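Local coordinates for aminopeptidase N family protein (Idiomarina loihiensis L2TR, PDB 4FGM), which probably acts as a zinc-dependent aminopeptidase of the M61 family, removing residues from the amino ends of peptides, at residues L127-E132 with H150-F155; T140-K145 with I164-L169; V469-V474 with A489-S494; I520-H525 with T547-R552. All coordinates share one frame; numbering follows the deposited sequence.

Contact 1 of 4, residues L127-E132 with H150-F155; sequences LHAPPE and HSWGCF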
loop_
_atom_site.group_PDB
_atom_site.type_symbol
_atom_site.label_atom_id
_atom_site.label_comp_id
_atom_site.label_asym_id
_atom_site.label_seq_id
_atom_site.Cartn_x
_atom_site.Cartn_y
_atom_site.Cartn_z
ATOM N N LEU A 127 10.167 12.831 23.004
ATOM C CA LEU A 127 10.538 11.417 22.959
ATOM C C LEU A 127 11.739 11.162 23.862
ATOM O O LEU A 127 12.850 11.612 23.570
ATOM C CB LEU A 127 10.899 10.995 21.531
ATOM C CG LEU A 127 10.437 9.633 20.997
ATOM C CD1 LEU A 127 11.515 9.089 20.087
ATOM C CD2 LEU A 127 10.170 8.659 22.110
ATOM N N HIS A 128 11.512 10.425 24.946
ATOM C CA HIS A 128 12.563 10.099 25.905
ATOM C C HIS A 128 13.213 8.768 25.538
ATOM O O HIS A 128 12.537 7.834 25.086
ATOM C CB HIS A 128 11.968 10.023 27.318
ATOM C CG HIS A 128 11.285 11.286 27.746
ATOM N ND1 HIS A 128 11.964 12.349 28.304
ATOM C CD2 HIS A 128 9.996 11.685 27.629
ATOM C CE1 HIS A 128 11.125 13.347 28.508
ATOM N NE2 HIS A 128 9.923 12.972 28.107
ATOM N N ALA A 129 14.529 8.685 25.724
ATOM C CA ALA A 129 15.265 7.463 25.416
ATOM C C ALA A 129 14.791 6.321 26.297
ATOM O O ALA A 129 14.413 6.520 27.451
ATOM C CB ALA A 129 16.763 7.674 25.623
ATOM N N PRO A 130 14.771 5.103 25.753
ATOM C CA PRO A 130 14.331 3.998 26.600
ATOM C C PRO A 130 15.494 3.635 27.527
ATOM O O PRO A 130 16.615 3.408 27.071
ATOM C CB PRO A 130 14.004 2.903 25.589
ATOM C CG PRO A 130 14.943 3.186 24.470
ATOM C CD PRO A 130 14.904 4.683 24.346
ATOM N N PRO A 131 15.247 3.590 28.842
ATOM C CA PRO A 131 16.309 3.254 29.794
ATOM C C PRO A 131 17.077 1.996 29.406
ATOM O O PRO A 131 18.281 1.889 29.644
ATOM C CB PRO A 131 15.549 3.082 31.107
ATOM C CG PRO A 131 14.432 4.054 30.965
ATOM C CD PRO A 131 13.971 3.813 29.540
ATOM N N GLU A 132 16.376 1.048 28.796
ATOM C CA GLU A 132 16.986 -0.218 28.406
ATOM C C GLU A 132 17.744 -0.164 27.091
ATOM O O GLU A 132 18.406 -1.139 26.728
ATOM C CB GLU A 132 15.916 -1.303 28.314
ATOM C CG GLU A 132 15.058 -1.433 29.565
ATOM C CD GLU A 132 13.796 -2.253 29.325
ATOM O OE1 GLU A 132 13.879 -3.499 29.283
ATOM O OE2 GLU A 132 12.717 -1.646 29.168
ATOM N N HIS A 150 19.564 12.832 15.085
ATOM C CA HIS A 150 19.058 11.468 14.972
ATOM C C HIS A 150 18.970 10.855 16.361
ATOM O O HIS A 150 19.131 9.647 16.545
ATOM C CB HIS A 150 19.986 10.622 14.098
ATOM C CG HIS A 150 19.917 10.968 12.645
ATOM N ND1 HIS A 150 18.743 10.914 11.928
ATOM C CD2 HIS A 150 20.872 11.392 11.785
ATOM C CE1 HIS A 150 18.976 11.293 10.682
ATOM N NE2 HIS A 150 20.259 11.589 10.571
ATOM N N SER A 151 18.715 11.694 17.350
ATOM C CA SER A 151 18.634 11.201 18.707
ATOM C C SER A 151 17.379 11.695 19.401
ATOM O O SER A 151 16.459 12.203 18.756
ATOM C CB SER A 151 19.879 11.625 19.486
ATOM O OG SER A 151 20.043 10.815 20.637
ATOM N N TRP A 152 17.351 11.538 20.718
ATOM C CA TRP A 152 16.211 11.943 21.530
ATOM C C TRP A 152 15.976 13.456 21.517
ATOM O O TRP A 152 16.875 14.226 21.181
ATOM C CB TRP A 152 16.422 11.416 22.950
ATOM C CG TRP A 152 16.865 9.989 22.893
ATOM C CD1 TRP A 152 18.126 9.511 23.115
ATOM C CD2 TRP A 152 16.095 8.879 22.410
ATOM N NE1 TRP A 152 18.190 8.175 22.786
ATOM C CE2 TRP A 152 16.960 7.764 22.349
ATOM C CE3 TRP A 152 14.759 8.723 22.017
ATOM C CZ2 TRP A 152 16.531 6.505 21.904
ATOM C CZ3 TRP A 152 14.332 7.472 21.577
ATOM C CH2 TRP A 152 15.218 6.379 21.524
ATOM N N GLY A 153 14.760 13.876 21.859
ATOM C CA GLY A 153 14.464 15.298 21.868
ATOM C C GLY A 153 12.996 15.688 21.796
ATOM O O GLY A 153 12.105 14.878 22.033
ATOM N N CYS A 154 12.755 16.950 21.458
ATOM C CA CYS A 154 11.409 17.497 21.371
ATOM C C CYS A 154 11.027 17.846 19.943
ATOM O O CYS A 154 11.836 18.371 19.179
ATOM C CB CYS A 154 11.305 18.743 22.251
ATOM S SG CYS A 154 11.505 18.405 24.014
ATOM N N PHE A 155 9.780 17.552 19.593
ATOM C CA PHE A 155 9.289 17.812 18.254
ATOM C C PHE A 155 7.984 18.589 18.328
ATOM O O PHE A 155 7.273 18.527 19.334
ATOM C CB PHE A 155 9.070 16.484 17.508
ATOM C CG PHE A 155 10.294 15.600 17.470
ATOM C CD1 PHE A 155 10.625 14.796 18.557
ATOM C CD2 PHE A 155 11.123 15.589 16.352
ATOM C CE1 PHE A 155 11.772 14.006 18.538
ATOM C CE2 PHE A 155 12.269 14.807 16.319
ATOM C CZ PHE A 155 12.594 14.004 17.414
#
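The indole of W152 lies flat against the backbone of the loop that leaves L127. A129 CA stands 3.4 Å above the ring plane near its centre, its methyl makes a CH-pi contact with the five-membered ring, and P130 CD comes across at about a right angle to meet W152 CH2 at 3.3 Å. L127 uses a different side of the ring: its CD1 touches W152 CZ3 at 3.6 Å, at the edge. A broad, flat aromatic suits a place lined by alanine and proline. The chi1 of -46° sets W152 CG beside the backbone N and anti to the carbonyl carbon, turning the indole toward the loop, and W152 NE1 hydrogen-bonds to P134 O. With an alanine in place of W152, A129 CA and P130 CD would probably lose the ring they rest on, and P134 O its N-H partner. Next to W152 the backbones pair antiparallel: L127 N binds G153 O at 3.0 Å, while the return bond from G153 N to L127 O is weak. The pairing joins strand 123-127 to strand 153-157 in the M61 N-terminal domain; strand 2-10 flanks the former, and V138 of strand 137-140 packs on L127 and W152.

Contact 2 of 4, residues T140-K145 with I164-L169; sequences TGMPRK and IDYPFL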
loop_
_atom_site.group_PDB
_atom_site.type_symbol
_atom_site.label_atom_id
_atom_site.label_comp_id
_atom_site.label_asym_id
_atom_site.label_seq_id
_atom_site.Cartn_x
_atom_site.Cartn_y
_atom_site.Cartn_z
ATOM N N THR A 140 12.531 10.441 11.950
ATOM C CA THR A 140 11.162 10.882 11.737
ATOM C C THR A 140 11.171 12.172 10.933
ATOM O O THR A 140 12.193 12.851 10.836
ATOM C CB THR A 140 10.447 11.172 13.068
ATOM O OG1 THR A 140 9.124 11.652 12.800
ATOM C CG2 THR A 140 11.209 12.243 13.868
ATOM N N GLY A 141 10.028 12.511 10.358
ATOM C CA GLY A 141 9.944 13.736 9.592
ATOM C C GLY A 141 9.323 14.849 10.415
ATOM O O GLY A 141 9.203 15.982 9.950
HETATM N N MSE A 142 8.913 14.536 11.641
HETATM C CA MSE A 142 8.307 15.561 12.488
HETATM C C MSE A 142 9.343 16.637 12.813
HETATM O O MSE A 142 10.449 16.326 13.242
HETATM C CB MSE A 142 7.786 14.952 13.782
HETATM C CG MSE A 142 6.805 15.848 14.521
HETATM SE SE MSE A 142 6.064 15.011 16.111
HETATM C CE MSE A 142 4.853 13.751 15.261
ATOM N N PRO A 143 8.995 17.918 12.596
ATOM C CA PRO A 143 9.904 19.046 12.866
ATOM C C PRO A 143 10.556 18.928 14.238
ATOM O O PRO A 143 9.868 18.781 15.256
ATOM C CB PRO A 143 8.988 20.263 12.764
ATOM C CG PRO A 143 7.975 19.823 11.721
ATOM C CD PRO A 143 7.672 18.398 12.148
ATOM N N ARG A 144 11.882 18.987 14.263
ATOM C CA ARG A 144 12.608 18.871 15.515
ATOM C C ARG A 144 12.835 20.223 16.186
ATOM O O ARG A 144 13.241 21.185 15.537
ATOM C CB ARG A 144 13.958 18.181 15.278
ATOM C CG ARG A 144 14.806 18.046 16.531
ATOM C CD ARG A 144 16.139 17.404 16.227
ATOM N NE ARG A 144 16.047 15.971 15.956
ATOM C CZ ARG A 144 15.924 15.033 16.894
ATOM N NH1 ARG A 144 15.863 15.372 18.178
ATOM N NH2 ARG A 144 15.913 13.750 16.553
ATOM N N LYS A 145 12.571 20.279 17.490
ATOM C CA LYS A 145 12.768 21.496 18.270
ATOM C C LYS A 145 14.040 21.419 19.119
ATOM O O LYS A 145 14.655 22.445 19.396
ATOM C CB LYS A 145 11.564 21.752 19.179
ATOM C CG LYS A 145 10.239 21.883 18.443
ATOM C CD LYS A 145 10.274 22.977 17.380
ATOM C CE LYS A 145 10.414 24.357 17.990
ATOM N NZ LYS A 145 10.333 25.424 16.949
ATOM N N ILE A 164 -0.297 13.089 13.883
ATOM C CA ILE A 164 -0.513 11.697 13.519
ATOM C C ILE A 164 -0.069 11.348 12.103
ATOM O O ILE A 164 -0.371 10.267 11.593
ATOM C CB ILE A 164 -1.984 11.299 13.730
ATOM C CG1 ILE A 164 -2.898 12.128 12.832
ATOM C CG2 ILE A 164 -2.357 11.512 15.191
ATOM C CD1 ILE A 164 -4.345 11.696 12.894
ATOM N N ASP A 165 0.661 12.256 11.467
ATOM C CA ASP A 165 1.151 11.989 10.129
ATOM C C ASP A 165 2.677 11.920 10.102
ATOM O O ASP A 165 3.300 12.007 9.045
ATOM C CB ASP A 165 0.662 13.045 9.140
ATOM C CG ASP A 165 0.816 12.591 7.702
ATOM O OD1 ASP A 165 0.493 11.407 7.436
ATOM O OD2 ASP A 165 1.250 13.402 6.847
ATOM N N TYR A 166 3.282 11.780 11.276
ATOM C CA TYR A 166 4.732 11.661 11.361
ATOM C C TYR A 166 5.067 10.384 12.114
ATOM O O TYR A 166 5.050 10.365 13.339
ATOM C CB TYR A 166 5.366 12.851 12.114
ATOM C CG TYR A 166 5.200 14.201 11.463
ATOM C CD1 TYR A 166 4.423 15.188 12.062
ATOM C CD2 TYR A 166 5.832 14.497 10.254
ATOM C CE1 TYR A 166 4.275 16.443 11.477
ATOM C CE2 TYR A 166 5.698 15.745 9.656
ATOM C CZ TYR A 166 4.916 16.719 10.272
ATOM O OH TYR A 166 4.779 17.965 9.691
ATOM N N PRO A 167 5.338 9.285 11.396
ATOM C CA PRO A 167 5.671 8.058 12.133
ATOM C C PRO A 167 7.087 8.162 12.685
ATOM O O PRO A 167 7.868 8.990 12.227
ATOM C CB PRO A 167 5.530 6.963 11.074
ATOM C CG PRO A 167 5.837 7.695 9.774
ATOM C CD PRO A 167 5.085 8.998 9.970
ATOM N N PHE A 168 7.405 7.335 13.676
ATOM C CA PHE A 168 8.732 7.326 14.295
ATOM C C PHE A 168 9.344 5.926 14.229
ATOM O O PHE A 168 8.649 4.919 14.398
ATOM C CB PHE A 168 8.663 7.740 15.779
ATOM C CG PHE A 168 8.618 9.227 16.016
ATOM C CD1 PHE A 168 7.481 9.968 15.703
ATOM C CD2 PHE A 168 9.714 9.885 16.575
ATOM C CE1 PHE A 168 7.426 11.344 15.957
ATOM C CE2 PHE A 168 9.673 11.259 16.832
ATOM C CZ PHE A 168 8.528 11.991 16.519
ATOM N N LEU A 169 10.650 5.874 13.993
ATOM C CA LEU A 169 11.388 4.618 13.932
ATOM C C LEU A 169 12.627 4.779 14.817
ATOM O O LEU A 169 13.399 5.727 14.656
ATOM C CB LEU A 169 11.808 4.309 12.487
ATOM C CG LEU A 169 12.645 3.044 12.264
ATOM C CD1 LEU A 169 11.916 1.840 12.852
ATOM C CD2 LEU A 169 12.896 2.836 10.770
HETATM O O HOH W 1 7.817 10.751 10.178
#
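M142 and Y166 form the tight part of this contact. M142 CA lies 3.6 Å from the centroid of the Y166 ring, over one face and displaced toward the rim, in a CH-pi contact. The residue is a selenomethionine; with CG anti to its backbone N (chi1 -163°) and a bend at chi3, its CE lies 3.3 Å from Y166 CB and reaches F168 CE1 at 3.6 Å. M142 SE lies in the plane of the F168 ring, at its edge, a Met-aromatic contact that suits a long, flexible side chain between two rings. F168 offers a face to T140, whose CB is 3.8 Å from the ring centroid. T140 also makes an ST turn: T140 OG1 accepts from M142 N at 3.1 Å, almost straight at 176°, and donates a hydrogen bond to P167 O at 3.0 Å from above the carbonyl plane. These residues join the loop after strand 137-140 to the start of strand 168-171 in the M61 N-terminal domain. Beside T140 a water bridges G141 N and P167 O, accepting from the first and donating to the second. The exposed P143 side is looser, with P143 CD over the Y166 face, 4.1 Å from the centroid.

Contact 3 of 4, residues V469-V474 with A489-S494; sequences VDDNSV and AKYKAS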
loop_
_atom_site.group_PDB
_atom_site.type_symbol
_atom_site.label_atom_id
_atom_site.label_comp_id
_atom_site.label_asym_id
_atom_site.label_seq_id
_atom_site.Cartn_x
_atom_site.Cartn_y
_atom_site.Cartn_z
ATOM N N VAL A 469 2.016 -21.274 -16.666
ATOM C CA VAL A 469 2.664 -22.562 -16.438
ATOM C C VAL A 469 1.942 -23.372 -15.361
ATOM O O VAL A 469 2.064 -24.596 -15.305
ATOM C CB VAL A 469 4.170 -22.387 -16.082
ATOM C CG1 VAL A 469 4.850 -21.535 -17.159
ATOM C CG2 VAL A 469 4.332 -21.770 -14.705
ATOM N N ASP A 470 1.208 -22.675 -14.497
ATOM C CA ASP A 470 0.428 -23.310 -13.435
ATOM C C ASP A 470 -0.570 -22.294 -12.874
ATOM O O ASP A 470 -0.506 -21.111 -13.203
ATOM C CB ASP A 470 1.334 -23.874 -12.320
ATOM C CG ASP A 470 2.008 -22.793 -11.482
ATOM O OD1 ASP A 470 2.903 -23.138 -10.685
ATOM O OD2 ASP A 470 1.645 -21.607 -11.599
ATOM N N ASP A 471 -1.498 -22.761 -12.047
ATOM C CA ASP A 471 -2.528 -21.913 -11.458
ATOM C C ASP A 471 -2.009 -20.712 -10.668
ATOM O O ASP A 471 -2.710 -19.707 -10.538
ATOM C CB ASP A 471 -3.420 -22.754 -10.538
ATOM C CG ASP A 471 -4.347 -23.685 -11.302
ATOM O OD1 ASP A 471 -5.371 -23.201 -11.835
ATOM O OD2 ASP A 471 -4.050 -24.898 -11.366
ATOM N N ASN A 472 -0.791 -20.815 -10.144
ATOM C CA ASN A 472 -0.220 -19.746 -9.334
ATOM C C ASN A 472 0.794 -18.863 -10.055
ATOM O O ASN A 472 1.513 -18.097 -9.412
ATOM C CB ASN A 472 0.453 -20.347 -8.098
ATOM C CG ASN A 472 -0.388 -21.411 -7.434
ATOM O OD1 ASN A 472 -1.535 -21.172 -7.051
ATOM N ND2 ASN A 472 0.183 -22.601 -7.286
ATOM N N SER A 473 0.849 -18.954 -11.378
ATOM C CA SER A 473 1.819 -18.174 -12.134
ATOM C C SER A 473 1.242 -17.205 -13.147
ATOM O O SER A 473 1.843 -16.986 -14.193
ATOM C CB SER A 473 2.801 -19.107 -12.851
ATOM O OG SER A 473 3.652 -19.769 -11.930
ATOM N N VAL A 474 0.088 -16.622 -12.856
ATOM C CA VAL A 474 -0.495 -15.669 -13.794
ATOM C C VAL A 474 0.438 -14.461 -13.877
ATOM O O VAL A 474 0.466 -13.627 -12.973
ATOM C CB VAL A 474 -1.906 -15.214 -13.339
ATOM C CG1 VAL A 474 -2.512 -14.279 -14.368
ATOM C CG2 VAL A 474 -2.806 -16.424 -13.150
ATOM N N ALA A 489 -7.850 -22.630 -9.782
ATOM C CA ALA A 489 -7.738 -22.369 -8.355
ATOM C C ALA A 489 -6.285 -22.164 -7.937
ATOM O O ALA A 489 -5.381 -22.842 -8.429
ATOM C CB ALA A 489 -8.341 -23.537 -7.563
ATOM N N LYS A 490 -6.055 -21.230 -7.025
ATOM C CA LYS A 490 -4.704 -20.993 -6.539
ATOM C C LYS A 490 -4.449 -21.939 -5.369
ATOM O O LYS A 490 -5.378 -22.327 -4.668
ATOM C CB LYS A 490 -4.533 -19.544 -6.086
ATOM C CG LYS A 490 -4.377 -18.542 -7.217
ATOM C CD LYS A 490 -4.140 -17.150 -6.666
ATOM C CE LYS A 490 -2.918 -17.122 -5.761
ATOM N NZ LYS A 490 -2.752 -15.803 -5.095
ATOM N N TYR A 491 -3.192 -22.313 -5.161
ATOM C CA TYR A 491 -2.858 -23.212 -4.076
ATOM C C TYR A 491 -1.426 -23.061 -3.608
ATOM O O TYR A 491 -0.581 -22.499 -4.307
ATOM C CB TYR A 491 -3.115 -24.659 -4.503
ATOM C CG TYR A 491 -2.345 -25.110 -5.725
ATOM C CD1 TYR A 491 -1.028 -25.569 -5.623
ATOM C CD2 TYR A 491 -2.927 -25.062 -6.994
ATOM C CE1 TYR A 491 -0.310 -25.967 -6.759
ATOM C CE2 TYR A 491 -2.220 -25.454 -8.131
ATOM C CZ TYR A 491 -0.918 -25.905 -8.010
ATOM O OH TYR A 491 -0.229 -26.295 -9.136
ATOM N N LYS A 492 -1.174 -23.564 -2.408
ATOM C CA LYS A 492 0.144 -23.541 -1.802
ATOM C C LYS A 492 0.570 -25.005 -1.690
ATOM O O LYS A 492 -0.009 -25.770 -0.908
ATOM C CB LYS A 492 0.066 -22.881 -0.417
ATOM C CG LYS A 492 1.289 -23.069 0.464
ATOM C CD LYS A 492 2.561 -22.621 -0.223
ATOM C CE LYS A 492 3.768 -22.890 0.662
ATOM N NZ LYS A 492 4.991 -23.154 -0.148
ATOM N N ALA A 493 1.565 -25.391 -2.486
ATOM C CA ALA A 493 2.061 -26.767 -2.502
ATOM C C ALA A 493 3.162 -27.039 -1.491
ATOM O O ALA A 493 4.010 -26.194 -1.235
ATOM C CB ALA A 493 2.558 -27.123 -3.894
ATOM N N SER A 494 3.141 -28.239 -0.927
ATOM C CA SER A 494 4.133 -28.659 0.054
ATOM C C SER A 494 4.135 -30.178 0.009
ATOM O O SER A 494 3.300 -30.782 -0.654
ATOM C CB SER A 494 3.737 -28.195 1.460
ATOM O OG SER A 494 2.658 -28.974 1.955
HETATM O O HOH W 2 -1.639 -25.708 -11.477
#
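Y491 and N472 meet where a type I beta turn, D470 to S473, rests against strand 489-494, the first strand of the antiparallel sheet in what is probably the PDZ domain. Y491 is the side chain to follow. From CB its CG takes the position between the backbone N and the carbonyl carbon (chi1 58°), which brings the ring toward the turn, one face against the N472 amide nitrogen. N472 ND2 sits 3.4 Å above the ring plane, over its centre, with the amide plane standing steeply, 74° from the ring. On the far side of the ring outline CE2 has the D471 carboxylate at the edge, OD2 lying in the ring plane 3.8 Å away. Asparagine suits its place because the other end of the same amide is used too: N472 OD1 accepts from Y491 N at 2.8 Å, so one side chain holds both the backbone and the ring of Y491. D471 gathers several backbone N-H groups. Its OD1 accepts a hydrogen bond from A489 N at 3.3 Å, approached from above the carboxylate plane, and another from G488 N, while OD2 accepts from F487 N; an acid fits here because it can receive them all. D470 steadies the turn itself, with OD2 accepting from S473 OG at 2.7 Å, besides the backbone bond from S473 N to D470 O. At the ring's tip, Y491 OH meets a water at 2.8 Å, and that water accepts from D471 N and donates to D471 OD2.

Contact 4 of 4, residues I520-H525 with T547-R552; sequences IIAIDH and TIHAFR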
loop_
_atom_site.group_PDB
_atom_site.type_symbol
_atom_site.label_atom_id
_atom_site.label_comp_id
_atom_site.label_asym_id
_atom_site.label_seq_id
_atom_site.Cartn_x
_atom_site.Cartn_y
_atom_site.Cartn_z
ATOM N N ILE A 520 -5.708 -30.692 -1.084
ATOM C CA ILE A 520 -5.673 -31.772 -2.048
ATOM C C ILE A 520 -4.536 -32.693 -1.637
ATOM O O ILE A 520 -3.396 -32.270 -1.476
ATOM C CB ILE A 520 -5.444 -31.240 -3.474
ATOM C CG1 ILE A 520 -6.617 -30.338 -3.879
ATOM C CG2 ILE A 520 -5.343 -32.400 -4.452
ATOM C CD1 ILE A 520 -6.412 -29.603 -5.182
ATOM N N ILE A 521 -4.874 -33.962 -1.461
ATOM C CA ILE A 521 -3.931 -34.971 -1.020
ATOM C C ILE A 521 -3.486 -35.911 -2.144
ATOM O O ILE A 521 -2.366 -36.411 -2.143
ATOM C CB ILE A 521 -4.567 -35.731 0.180
ATOM C CG1 ILE A 521 -3.613 -35.660 1.360
ATOM C CG2 ILE A 521 -5.003 -37.134 -0.200
ATOM C CD1 ILE A 521 -3.383 -34.240 1.829
ATOM N N ALA A 522 -4.363 -36.143 -3.111
ATOM C CA ALA A 522 -4.015 -37.000 -4.241
ATOM C C ALA A 522 -4.788 -36.593 -5.488
ATOM O O ALA A 522 -5.892 -36.061 -5.403
ATOM C CB ALA A 522 -4.302 -38.463 -3.910
ATOM N N ILE A 523 -4.178 -36.831 -6.644
ATOM C CA ILE A 523 -4.793 -36.543 -7.931
ATOM C C ILE A 523 -4.640 -37.835 -8.731
ATOM O O ILE A 523 -3.530 -38.343 -8.885
ATOM C CB ILE A 523 -4.069 -35.386 -8.659
ATOM C CG1 ILE A 523 -4.236 -34.085 -7.863
ATOM C CG2 ILE A 523 -4.639 -35.214 -10.069
ATOM C CD1 ILE A 523 -3.246 -33.012 -8.252
ATOM N N ASP A 524 -5.755 -38.374 -9.216
ATOM C CA ASP A 524 -5.737 -39.619 -9.981
ATOM C C ASP A 524 -5.076 -40.737 -9.152
ATOM O O ASP A 524 -4.386 -41.605 -9.688
ATOM C CB ASP A 524 -4.970 -39.420 -11.296
ATOM C CG ASP A 524 -5.412 -40.384 -12.378
ATOM O OD1 ASP A 524 -6.268 -41.252 -12.092
ATOM O OD2 ASP A 524 -4.909 -40.272 -13.518
ATOM N N HIS A 525 -5.291 -40.695 -7.839
ATOM C CA HIS A 525 -4.739 -41.680 -6.907
ATOM C C HIS A 525 -3.239 -41.548 -6.676
ATOM O O HIS A 525 -2.627 -42.426 -6.077
ATOM C CB HIS A 525 -5.071 -43.097 -7.382
ATOM C CG HIS A 525 -6.531 -43.311 -7.619
ATOM N ND1 HIS A 525 -7.433 -43.479 -6.590
ATOM C CD2 HIS A 525 -7.260 -43.308 -8.761
ATOM C CE1 HIS A 525 -8.653 -43.567 -7.088
ATOM N NE2 HIS A 525 -8.577 -43.465 -8.404
ATOM N N THR A 547 -9.945 -38.534 -10.401
ATOM C CA THR A 547 -10.512 -38.482 -9.073
ATOM C C THR A 547 -9.579 -37.642 -8.212
ATOM O O THR A 547 -8.359 -37.732 -8.338
ATOM C CB THR A 547 -10.652 -39.901 -8.494
ATOM O OG1 THR A 547 -11.605 -40.627 -9.276
ATOM C CG2 THR A 547 -11.126 -39.855 -7.043
ATOM N N ILE A 548 -10.154 -36.801 -7.362
ATOM C CA ILE A 548 -9.353 -35.959 -6.487
ATOM C C ILE A 548 -9.670 -36.344 -5.056
ATOM O O ILE A 548 -10.839 -36.521 -4.709
ATOM C CB ILE A 548 -9.704 -34.460 -6.627
ATOM C CG1 ILE A 548 -9.489 -33.979 -8.065
ATOM C CG2 ILE A 548 -8.882 -33.648 -5.613
ATOM C CD1 ILE A 548 -8.067 -34.013 -8.531
ATOM N N HIS A 549 -8.643 -36.490 -4.229
ATOM C CA HIS A 549 -8.860 -36.801 -2.828
ATOM C C HIS A 549 -8.382 -35.573 -2.075
ATOM O O HIS A 549 -7.228 -35.155 -2.227
ATOM C CB HIS A 549 -8.061 -38.026 -2.384
ATOM C CG HIS A 549 -8.609 -39.321 -2.891
ATOM N ND1 HIS A 549 -8.168 -39.913 -4.056
ATOM C CD2 HIS A 549 -9.565 -40.143 -2.393
ATOM C CE1 HIS A 549 -8.826 -41.041 -4.252
ATOM N NE2 HIS A 549 -9.680 -41.204 -3.257
ATOM N N ALA A 550 -9.258 -34.986 -1.273
ATOM C CA ALA A 550 -8.875 -33.796 -0.551
ATOM C C ALA A 550 -9.588 -33.713 0.766
ATOM O O ALA A 550 -10.694 -34.216 0.937
ATOM C CB ALA A 550 -9.181 -32.570 -1.386
ATOM N N PHE A 551 -8.928 -33.070 1.705
ATOM C CA PHE A 551 -9.492 -32.895 3.028
ATOM C C PHE A 551 -10.192 -31.565 3.199
ATOM O O PHE A 551 -9.631 -30.512 2.782
ATOM C CB PHE A 551 -8.407 -32.928 4.091
ATOM C CG PHE A 551 -7.989 -34.289 4.493
ATOM C CD1 PHE A 551 -8.862 -35.098 5.211
ATOM C CD2 PHE A 551 -6.717 -34.765 4.175
ATOM C CE1 PHE A 551 -8.481 -36.368 5.611
ATOM C CE2 PHE A 551 -6.322 -36.033 4.565
ATOM C CZ PHE A 551 -7.200 -36.838 5.288
ATOM N N ARG A 552 -11.419 -31.582 3.735
ATOM C CA ARG A 552 -12.086 -30.309 4.021
ATOM C C ARG A 552 -12.063 -30.487 5.558
ATOM O O ARG A 552 -12.714 -31.409 6.117
ATOM C CB ARG A 552 -13.528 -30.228 3.506
ATOM C CG ARG A 552 -14.208 -28.974 4.095
ATOM C CD ARG A 552 -15.348 -28.518 3.198
ATOM N NE ARG A 552 -14.866 -28.338 1.827
ATOM C CZ ARG A 552 -15.651 -28.438 0.755
ATOM N NH1 ARG A 552 -16.962 -28.712 0.898
ATOM N NH2 ARG A 552 -15.133 -28.308 -0.462
HETATM O O HOH W 3 -8.962 -40.994 -11.423
HETATM O O HOH W 4 -6.912 -39.105 -6.262
#
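A classic beta bulge marks the pairing of strands 519-523 and 545-552, antiparallel neighbours in the sheet of what is probably the PDZ domain. I521 and A522 both face H549, and H549 O accepts from each: I521 N at 2.7 Å and A522 N at 3.2 Å, both in the carbonyl plane and the second on a lone pair. H549 N returns a nearly straight bond to A522 O (175°), and D524 N closes the strand end on T547 O. The extra residue moves the register by one, yet I520, I523, I548 and A550 share one face, where branched and small apolar side chains suit the buried side; F487 and strand 497-503 pack against it. I548 sits between the two isoleucines: its CG2, anti to the backbone N, meets I520 CG2 at 3.9 Å, while CD1 reaches I523 CG1 at 3.9 Å, the I523 and I548 chains running side by side. A serine in its place would remove both branches and would probably leave I520 and I523 facing a gap, with a hydroxyl set among hydrocarbons. The opposite face carries A522 and H549, whose imidazole is its polar group. Just past the strand, D524 and H525 take left-handed backbone angles, which bring the H525 ring near H549 at an oblique angle, ND1 to H549 CE1 at 3.7 Å, with the ring planes 58° apart. One of two waters at this end accepts from H525 N, donates to T547 O, and lies 2.7 Å from H549 ND1 in the plane of that imidazole.

How the contacts relate
Contacts 1 and 2 belong to the N-terminal domain, contacts 3 and 4 to what is probably the PDZ domain, and the two pairs lie far apart: the centres of contacts 1 and 3 are about 48 Å from each other. Within the first pair the segments alternate along the chain and touch, C154 O receiving K145 N and the F155 ring lying against M142. Contacts 3 and 4 share a sheet without touching, their nearest atoms about 6 Å apart. All four are partly buried, but their chemistry differs. Aromatic rings dominate the first two, carboxylate and amide groups the turn of contact 3, while contact 4 sets an isoleucine-rich inner face against a histidine-bearing outer one.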